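Local coordinates for DNR protein (Pseudomonas aeruginosa, PDB 2Z69) that probably acts as a DNA-binding transcription factor of the CRP type that controls dissimilative nitrate respiration, the present chain being its NO-sensing domain, at residues D36-D41 against L111-N116; A55-I60 against N85-A90. One frame throughout, in Å; residues are numbered along the deposited sequence.

Contact 1 of 2, residues D36-D41 against L111-N116; sequences DLVNLD and LFRFSN
D36 meets R113 twice over, through its backbone and through its carboxylate. The main chains form an antiparallel hydrogen-bonded pair, with R113 N to D36 O at 2.9 Å and D36 N to R113 O at 3.1 Å. On the same sheet face OD2 of D36 accepts a nearly straight hydrogen bond from NE of R113, 3.0 Å, as part of a salt bridge. The oxygen uses its anti lone pair and lies in the guanidinium plane at the edge, although carboxylate and guanidinium planes stand 66° apart; a weak second bond from NH2 reaches the same oxygen. R113 gets there by an extended start and a bend at chi3 (56°), which swings the guanidinium back over the neighbouring strand. L37 and F112 follow as the non-hydrogen-bonded pair on the other face of the sheet. CD1 of L37 approaches CE2 of F112 to 4.1 Å, and the F112 ring also packs against L32 of helix 25-33 and edge-to-face with H10. Strands 36-40 and 109-115 are neighbours in one of the two four-stranded antiparallel sheets of the beta barrel, the cupin-type core of a cyclic nucleotide-binding domain, and 36-40 is the outermost strand on its side. V38 restores the hydrogen-bonded register: its N and O both pair with L111, L111 N to V38 O being 2.8 Å. Its two methyls divide the work. CG2 lies over one face of the R113 guanidinium, 3.5 Å from NH1 and offset toward the rim, while CG1, placed anti to the backbone N (chi1 177°), turns to CD1 of L111. OD1 of N39 accepts a hydrogen bond from NE2 of Q110, just before 111-116. L40 faces the strand again, and its CD1 touches CD1 of L111 at 3.6 Å.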
# COMPACT_ATOMS: atom_id res chain seq x y z
N ASP B 36 3.92 -0.56 25.29
CA ASP B 36 4.22 -1.38 26.45
C ASP B 36 5.66 -1.89 26.35
O ASP B 36 6.11 -2.26 25.29
CB ASP B 36 3.32 -2.62 26.48
CG ASP B 36 1.84 -2.27 26.57
OD1 ASP B 36 1.50 -1.36 27.36
OD2 ASP B 36 1.04 -2.92 25.87
N LEU B 37 6.36 -1.93 27.47
CA LEU B 37 7.63 -2.62 27.53
C LEU B 37 7.40 -4.12 27.80
O LEU B 37 6.59 -4.50 28.68
CB LEU B 37 8.45 -2.03 28.67
CG LEU B 37 9.86 -2.58 28.76
CD1 LEU B 37 10.65 -2.13 27.56
CD2 LEU B 37 10.46 -2.07 30.08
N VAL B 38 8.10 -4.96 27.03
CA VAL B 38 7.83 -6.39 27.06
C VAL B 38 9.13 -7.09 27.35
O VAL B 38 10.13 -6.86 26.66
CB VAL B 38 7.23 -6.92 25.70
CG1 VAL B 38 7.04 -8.46 25.75
CG2 VAL B 38 5.93 -6.21 25.36
N ASN B 39 9.10 -7.95 28.35
CA ASN B 39 10.30 -8.66 28.78
C ASN B 39 10.15 -10.16 28.58
O ASN B 39 9.16 -10.74 29.08
CB ASN B 39 10.52 -8.39 30.26
CG ASN B 39 10.76 -6.93 30.55
OD1 ASN B 39 11.71 -6.34 30.05
ND2 ASN B 39 9.96 -6.37 31.45
N LEU B 40 11.14 -10.82 27.95
CA LEU B 40 10.93 -12.25 27.64
C LEU B 40 12.12 -13.12 27.91
O LEU B 40 13.22 -12.74 27.60
CB LEU B 40 10.55 -12.44 26.16
CG LEU B 40 9.21 -11.90 25.62
CD1 LEU B 40 9.23 -12.06 24.11
CD2 LEU B 40 7.95 -12.56 26.25
N ASP B 41 11.87 -14.31 28.46
CA ASP B 41 12.91 -15.30 28.63
C ASP B 41 13.08 -16.05 27.31
O ASP B 41 12.21 -15.98 26.46
CB ASP B 41 12.50 -16.27 29.72
CG ASP B 41 12.81 -15.75 31.10
OD1 ASP B 41 13.70 -14.86 31.23
OD2 ASP B 41 12.19 -16.26 32.05
N LEU B 111 11.43 -5.87 24.38
CA LEU B 111 10.74 -5.24 23.25
C LEU B 111 9.90 -4.06 23.66
O LEU B 111 9.56 -3.93 24.83
CB LEU B 111 9.85 -6.24 22.49
CG LEU B 111 10.51 -7.59 22.21
CD1 LEU B 111 9.81 -8.62 23.11
CD2 LEU B 111 10.34 -7.99 20.79
N PHE B 112 9.57 -3.22 22.66
CA PHE B 112 8.48 -2.26 22.73
C PHE B 112 7.34 -2.86 21.94
O PHE B 112 7.56 -3.29 20.81
CB PHE B 112 8.89 -0.96 22.05
CG PHE B 112 9.80 -0.10 22.87
CD1 PHE B 112 10.91 0.50 22.29
CD2 PHE B 112 9.52 0.14 24.22
CE1 PHE B 112 11.76 1.33 23.03
CE2 PHE B 112 10.36 0.98 24.98
CZ PHE B 112 11.48 1.58 24.38
N ARG B 113 6.15 -2.91 22.51
CA ARG B 113 4.95 -3.34 21.78
C ARG B 113 4.17 -2.11 21.41
O ARG B 113 3.67 -1.41 22.30
CB ARG B 113 4.05 -4.19 22.68
CG ARG B 113 2.61 -4.32 22.19
CD ARG B 113 1.83 -5.50 22.85
NE ARG B 113 1.87 -5.37 24.29
CZ ARG B 113 2.31 -6.28 25.15
NH1 ARG B 113 2.74 -7.48 24.75
NH2 ARG B 113 2.28 -5.99 26.43
N PHE B 114 4.05 -1.82 20.12
CA PHE B 114 3.28 -0.66 19.68
C PHE B 114 1.91 -1.08 19.19
O PHE B 114 1.80 -2.04 18.45
CB PHE B 114 4.01 0.03 18.55
CG PHE B 114 5.35 0.57 18.93
CD1 PHE B 114 6.50 -0.11 18.58
CD2 PHE B 114 5.46 1.75 19.61
CE1 PHE B 114 7.74 0.40 18.90
CE2 PHE B 114 6.70 2.25 19.93
CZ PHE B 114 7.84 1.57 19.57
N SER B 115 0.87 -0.37 19.59
CA SER B 115 -0.48 -0.58 19.09
C SER B 115 -0.58 -0.24 17.60
O SER B 115 -0.11 0.82 17.16
CB SER B 115 -1.43 0.33 19.88
OG SER B 115 -2.72 0.33 19.32
N ASN B 116 -1.20 -1.15 16.84
CA ASN B 116 -1.55 -0.89 15.45
C ASN B 116 -2.36 0.38 15.38
O ASN B 116 -2.01 1.30 14.64
CB ASN B 116 -2.30 -2.09 14.82
CG ASN B 116 -1.39 -3.30 14.58
OD1 ASN B 116 -0.20 -3.23 14.80
ND2 ASN B 116 -1.96 -4.40 14.13

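Contact 2 of 2, residues A55-I60 against N85-A90; sequences AFYYLI and NTFAEA
Chi1 of F87 (61°), with CG between its own backbone N and carbonyl carbon, lays the ring against strand 55-59 with one face to CB of Y57, while chi1 of Y57 (-66°) sets CG beside its backbone N and turns the Y57 ring so that the two rings barely overlap. The contact of CB with the F87 face is a CH-pi interaction, 3.8 Å from the ring centroid. The two rings are nearly parallel, 14° apart, but slid past each other. This is the inside of the jelly-roll-like beta barrel of the cyclic nucleotide-binding domain: V46, V64 and I66 from the facing sheet also pack against F87, and L59 brings its CB to the edge of the ring. In the backbone, Y57 and F87 form an antiparallel hydrogen-bonded pair, with Y57 N to F87 O and F87 N to Y57 O both 3.1 Å. L59 N to N85 O, 2.9 Å and almost straight, continues the pairing. Between these bonds Y58 and T86 form a non-hydrogen-bonded pair on the other face, where CG2 of T86 meets the edge of the Y58 ring in its plane, 3.8 Å from CD2. Past F87 the chain leaves the strand at A88, whose positive phi starts a turn into the 3-10 segment. F56 packs against this turn: its CB rests 3.4 Å from F87 O, and its ring crosses the side chain of E89 at about a right angle. The ring of Y119 meets F56 edge-to-face. E89 folds back at chi2, and its OE2 takes a weak hydrogen bond from T86 OG1 at 3.1 Å and another weak one from the backbone N of L153 of the second subunit.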
# COMPACT_ATOMS: atom_id res chain seq x y z
N ALA B 55 -0.89 -5.45 17.58
CA ALA B 55 0.34 -4.72 17.85
C ALA B 55 1.49 -5.20 17.00
O ALA B 55 1.49 -6.34 16.56
CB ALA B 55 0.69 -4.85 19.31
N PHE B 56 2.46 -4.32 16.72
CA PHE B 56 3.75 -4.77 16.20
C PHE B 56 4.84 -4.41 17.23
O PHE B 56 4.55 -3.72 18.21
CB PHE B 56 4.05 -4.15 14.84
CG PHE B 56 4.25 -2.68 14.86
CD1 PHE B 56 3.15 -1.81 14.98
CD2 PHE B 56 5.53 -2.14 14.71
CE1 PHE B 56 3.33 -0.43 14.99
CE2 PHE B 56 5.73 -0.76 14.73
CZ PHE B 56 4.63 0.10 14.85
N TYR B 57 6.07 -4.87 16.97
CA TYR B 57 7.13 -4.89 17.95
C TYR B 57 8.43 -4.26 17.43
O TYR B 57 8.78 -4.40 16.27
CB TYR B 57 7.40 -6.33 18.39
CG TYR B 57 6.21 -6.89 19.13
CD1 TYR B 57 5.09 -7.37 18.45
CD2 TYR B 57 6.18 -6.84 20.52
CE1 TYR B 57 3.96 -7.83 19.17
CE2 TYR B 57 5.08 -7.27 21.22
CZ TYR B 57 3.99 -7.79 20.55
OH TYR B 57 2.91 -8.22 21.31
N TYR B 58 9.10 -3.52 18.31
CA TYR B 58 10.49 -3.18 18.08
C TYR B 58 11.34 -4.00 19.06
O TYR B 58 11.07 -4.02 20.27
CB TYR B 58 10.69 -1.70 18.32
CG TYR B 58 12.10 -1.23 18.18
CD1 TYR B 58 12.91 -1.12 19.31
CD2 TYR B 58 12.64 -0.91 16.94
CE1 TYR B 58 14.20 -0.69 19.24
CE2 TYR B 58 13.97 -0.44 16.84
CZ TYR B 58 14.73 -0.35 18.01
OH TYR B 58 16.01 0.06 18.00
N LEU B 59 12.36 -4.67 18.53
CA LEU B 59 13.23 -5.52 19.36
C LEU B 59 14.40 -4.69 19.90
O LEU B 59 15.35 -4.36 19.18
CB LEU B 59 13.72 -6.75 18.54
CG LEU B 59 14.48 -7.89 19.20
CD1 LEU B 59 13.78 -8.40 20.44
CD2 LEU B 59 14.73 -9.01 18.19
N ILE B 60 14.33 -4.34 21.19
CA ILE B 60 15.38 -3.52 21.79
C ILE B 60 16.64 -4.38 21.89
O ILE B 60 17.68 -4.01 21.38
CB ILE B 60 14.98 -2.95 23.17
CG1 ILE B 60 13.69 -2.11 23.08
CG2 ILE B 60 16.14 -2.17 23.81
CD1 ILE B 60 12.83 -2.24 24.34
N ASN B 85 15.43 -4.00 15.25
CA ASN B 85 14.57 -4.21 14.09
C ASN B 85 13.17 -4.43 14.53
O ASN B 85 12.96 -4.73 15.69
CB ASN B 85 15.01 -5.44 13.33
CG ASN B 85 16.19 -5.17 12.49
OD1 ASN B 85 16.07 -4.58 11.43
ND2 ASN B 85 17.35 -5.59 12.95
N THR B 86 12.22 -4.23 13.62
CA THR B 86 10.78 -4.35 13.92
C THR B 86 10.30 -5.63 13.31
O THR B 86 10.95 -6.17 12.45
CB THR B 86 9.92 -3.18 13.36
OG1 THR B 86 10.21 -2.99 11.96
CG2 THR B 86 10.20 -1.88 14.14
N PHE B 87 9.15 -6.11 13.77
CA PHE B 87 8.49 -7.23 13.16
C PHE B 87 6.99 -7.15 13.39
O PHE B 87 6.53 -6.47 14.31
CB PHE B 87 9.10 -8.58 13.63
CG PHE B 87 9.01 -8.84 15.13
CD1 PHE B 87 10.06 -8.46 15.99
CD2 PHE B 87 7.95 -9.56 15.65
CE1 PHE B 87 10.01 -8.76 17.34
CE2 PHE B 87 7.88 -9.87 16.98
CZ PHE B 87 8.89 -9.47 17.84
N ALA B 88 6.23 -7.82 12.53
CA ALA B 88 4.77 -7.84 12.60
C ALA B 88 4.05 -6.57 12.12
O ALA B 88 2.82 -6.49 12.22
CB ALA B 88 4.29 -8.27 14.04
N GLU B 89 4.78 -5.59 11.58
CA GLU B 89 4.15 -4.34 11.13
C GLU B 89 3.26 -4.56 9.90
O GLU B 89 2.30 -3.83 9.67
CB GLU B 89 5.19 -3.27 10.83
CG GLU B 89 6.16 -3.62 9.70
CD GLU B 89 7.48 -4.21 10.20
OE1 GLU B 89 7.49 -4.85 11.27
OE2 GLU B 89 8.51 -4.04 9.53
N ALA B 90 3.58 -5.60 9.13
CA ALA B 90 2.77 -5.98 7.98
C ALA B 90 1.34 -6.33 8.36
O ALA B 90 0.47 -6.35 7.49
CB ALA B 90 3.42 -7.15 7.22

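Contacts 1 and 2 lie side by side in one antiparallel sheet, their centres 9 Å apart. Across it the strands run 36-40, 109-115, 55-59, 86-87, so each contact joins an edge strand to a central one. The two central strands pair directly, with F114 N to F56 O at 2.7 Å and F112 N to Y58 O at 2.9 Å as probable hydrogen bonds. Along the chain, contact 2 is nested inside the loop closed by contact 1. Contact 1 is partly exposed, beside the N-terminal helices; contact 2 lies near the centre of the chain, and its 85-90 side touches the C-terminal end of the second subunit, so this edge of the barrel takes part in the dimer contact.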